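PDB 6JFW: PA0833-PD protein from Pseudomonas aeruginosa PAO1, which probably binds peptidoglycan through this periplasmic OmpA-C-like domain, which has an enlarged binding pocket and belongs to a cell-envelope protein of the outer membrane. Local coordinates for residues I67-Y72 and R131-N136. Residues are numbered along the deposited sequence; the frame is centred on the assembly and turned at random.
Sequences IEIVGY and RRVEVN
Asn136 ND2 donates to Glu68 OE1 at 2.9 Å and also to a water. It meets the oxygen from above the carboxylate plane, and the bond is bent (141° at the hydrogen). The two residues are a hydrogen-bonded pair on neighbouring antiparallel strands in the middle of the mixed sheet of an OmpA-C-like domain. The sheet order places strand 132-139 between 26-32 and 65-72, and strand 107-111 runs parallel to 65-72 on its far side.

The backbone ladder is regular from Glu68 to Gly71. Glu134 N to Val70 O is its shortest bond, at 2.7 Å. Beyond it, Tyr72 N reaches Arg132 O, but the return bond from Arg132 N is weak.

The two faces of the sheet differ. One is apolar: Ile67 CG2 lies beside Val135 CG1, and Ile69 CG2 meets Val133 CG1 at 3.7 Å. Helix 79-99 covers this face, packing Ala90, Ala94 and Leu97 on Ile69.

The other face is largely polar. The Arg132 guanidinium lies flat on the Tyr72 ring, with planes 11° apart and Arg132 CZ 3.7 Å from the ring centroid. This is a cation-pi stack. A chi1 of 76° puts Arg132 CG between the backbone N and the carbonyl carbon, and the bent chain then brings the guanidinium over the ring. Its rotation is fixed by a side-on salt bridge, in which Glu134 OE2 accepts from Arg132 NE at 2.7 Å and from Arg132 NH2 at 3.0 Å. Gln116 takes further bonds from this cluster, through its carbonyl O to Arg132 NH2 and its OE1 to Tyr72 OH. The water on Asn136 ND2 also donates to Tyr72 OH, 2.7 Å away, and lies in the plane of the tyrosine ring.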
loop_
_atom_site.group_PDB
_atom_site.type_symbol
_atom_site.label_atom_id
_atom_site.label_comp_id
_atom_site.label_asym_id
_atom_site.label_seq_id
_atom_site.Cartn_x
_atom_site.Cartn_y
_atom_site.Cartn_z
ATOM N N ILE A 67 0.918 -0.936 -11.335
ATOM C CA ILE A 67 1.028 -0.806 -9.892
ATOM C C ILE A 67 0.357 0.500 -9.495
ATOM O O ILE A 67 0.791 1.580 -9.914
ATOM C CB ILE A 67 2.493 -0.856 -9.436
ATOM C CG1 ILE A 67 3.131 -2.155 -9.935
ATOM C CG2 ILE A 67 2.587 -0.750 -7.924
ATOM C CD1 ILE A 67 4.635 -2.125 -10.022
ATOM N N GLU A 68 -0.713 0.395 -8.712
ATOM C CA GLU A 68 -1.486 1.543 -8.256
ATOM C C GLU A 68 -1.356 1.633 -6.744
ATOM O O GLU A 68 -1.782 0.721 -6.028
ATOM C CB GLU A 68 -2.954 1.409 -8.662
ATOM C CG GLU A 68 -3.697 2.726 -8.708
ATOM C CD GLU A 68 -5.143 2.613 -8.265
ATOM O OE1 GLU A 68 -5.564 1.510 -7.861
ATOM O OE2 GLU A 68 -5.861 3.635 -8.324
ATOM N N ILE A 69 -0.771 2.724 -6.261
ATOM C CA ILE A 69 -0.545 2.931 -4.836
ATOM C C ILE A 69 -1.552 3.961 -4.347
ATOM O O ILE A 69 -1.603 5.086 -4.857
ATOM C CB ILE A 69 0.897 3.374 -4.552
ATOM C CG1 ILE A 69 1.869 2.322 -5.092
ATOM C CG2 ILE A 69 1.104 3.578 -3.060
ATOM C CD1 ILE A 69 3.281 2.823 -5.262
ATOM N N VAL A 70 -2.361 3.574 -3.367
ATOM C CA VAL A 70 -3.481 4.386 -2.908
ATOM C C VAL A 70 -3.377 4.541 -1.397
ATOM O O VAL A 70 -3.311 3.543 -0.670
ATOM C CB VAL A 70 -4.832 3.764 -3.296
ATOM C CG1 VAL A 70 -5.954 4.666 -2.872
ATOM C CG2 VAL A 70 -4.893 3.504 -4.796
ATOM N N GLY A 71 -3.363 5.786 -0.929
ATOM C CA GLY A 71 -3.340 6.080 0.490
ATOM C C GLY A 71 -4.737 6.340 1.023
ATOM O O GLY A 71 -5.594 6.878 0.324
ATOM N N TYR A 72 -4.962 5.942 2.274
ATOM C CA TYR A 72 -6.251 6.121 2.925
ATOM C C TYR A 72 -6.044 6.632 4.343
ATOM O O TYR A 72 -4.991 6.433 4.951
ATOM C CB TYR A 72 -7.060 4.819 2.993
ATOM C CG TYR A 72 -7.474 4.233 1.667
ATOM C CD1 TYR A 72 -6.651 3.340 0.996
ATOM C CD2 TYR A 72 -8.703 4.545 1.100
ATOM C CE1 TYR A 72 -7.030 2.787 -0.208
ATOM C CE2 TYR A 72 -9.091 3.998 -0.109
ATOM C CZ TYR A 72 -8.251 3.120 -0.757
ATOM O OH TYR A 72 -8.631 2.571 -1.960
ATOM N N ARG A 131 -6.545 3.765 8.294
ATOM C CA ARG A 131 -5.269 4.397 7.970
ATOM C C ARG A 131 -4.343 3.340 7.391
ATOM O O ARG A 131 -3.780 2.519 8.117
ATOM C CB ARG A 131 -4.657 5.045 9.206
ATOM C CG ARG A 131 -5.416 6.251 9.708
ATOM C CD ARG A 131 -4.622 6.968 10.780
ATOM N NE ARG A 131 -4.423 6.125 11.954
ATOM C CZ ARG A 131 -5.229 6.118 13.009
ATOM N NH1 ARG A 131 -4.975 5.319 14.036
ATOM N NH2 ARG A 131 -6.290 6.912 13.038
ATOM N N ARG A 132 -4.178 3.359 6.072
ATOM C CA ARG A 132 -3.461 2.299 5.384
ATOM C C ARG A 132 -3.042 2.801 4.014
ATOM O O ARG A 132 -3.555 3.807 3.515
ATOM C CB ARG A 132 -4.332 1.048 5.240
ATOM C CG ARG A 132 -5.382 1.191 4.144
ATOM C CD ARG A 132 -6.720 0.588 4.534
ATOM N NE ARG A 132 -7.643 0.565 3.402
ATOM C CZ ARG A 132 -8.677 1.387 3.254
ATOM N NH1 ARG A 132 -8.938 2.307 4.172
ATOM N NH2 ARG A 132 -9.455 1.286 2.184
ATOM N N VAL A 133 -2.104 2.080 3.410
ATOM C CA VAL A 133 -1.756 2.244 2.005
ATOM C C VAL A 133 -2.046 0.925 1.307
ATOM O O VAL A 133 -1.706 -0.144 1.825
ATOM C CB VAL A 133 -0.286 2.661 1.817
ATOM C CG1 VAL A 133 0.138 2.478 0.367
ATOM C CG2 VAL A 133 -0.091 4.106 2.242
ATOM N N GLU A 134 -2.696 1.000 0.149
ATOM C CA GLU A 134 -3.028 -0.171 -0.643
ATOM C C GLU A 134 -2.237 -0.149 -1.944
ATOM O O GLU A 134 -2.107 0.898 -2.586
ATOM C CB GLU A 134 -4.532 -0.228 -0.934
ATOM C CG GLU A 134 -5.369 -0.442 0.317
ATOM C CD GLU A 134 -6.857 -0.584 0.045
ATOM O OE1 GLU A 134 -7.264 -0.561 -1.137
ATOM O OE2 GLU A 134 -7.621 -0.741 1.023
ATOM N N VAL A 135 -1.693 -1.304 -2.315
ATOM C CA VAL A 135 -1.000 -1.487 -3.586
ATOM C C VAL A 135 -1.831 -2.449 -4.419
ATOM O O VAL A 135 -1.932 -3.639 -4.094
ATOM C CB VAL A 135 0.427 -2.018 -3.399
ATOM C CG1 VAL A 135 1.114 -2.154 -4.753
ATOM C CG2 VAL A 135 1.222 -1.111 -2.477
ATOM N N ASN A 136 -2.428 -1.943 -5.492
ATOM C CA ASN A 136 -3.227 -2.758 -6.396
ATOM C C ASN A 136 -2.392 -3.135 -7.612
ATOM O O ASN A 136 -1.795 -2.266 -8.257
ATOM C CB ASN A 136 -4.492 -2.016 -6.828
ATOM C CG ASN A 136 -5.316 -1.534 -5.648
ATOM O OD1 ASN A 136 -5.794 -2.333 -4.843
ATOM N ND2 ASN A 136 -5.492 -0.221 -5.545
HETATM O O HOH W 1 -6.938 0.922 -3.174
HETATM O O HOH W 2 -8.648 0.708 -4.852
#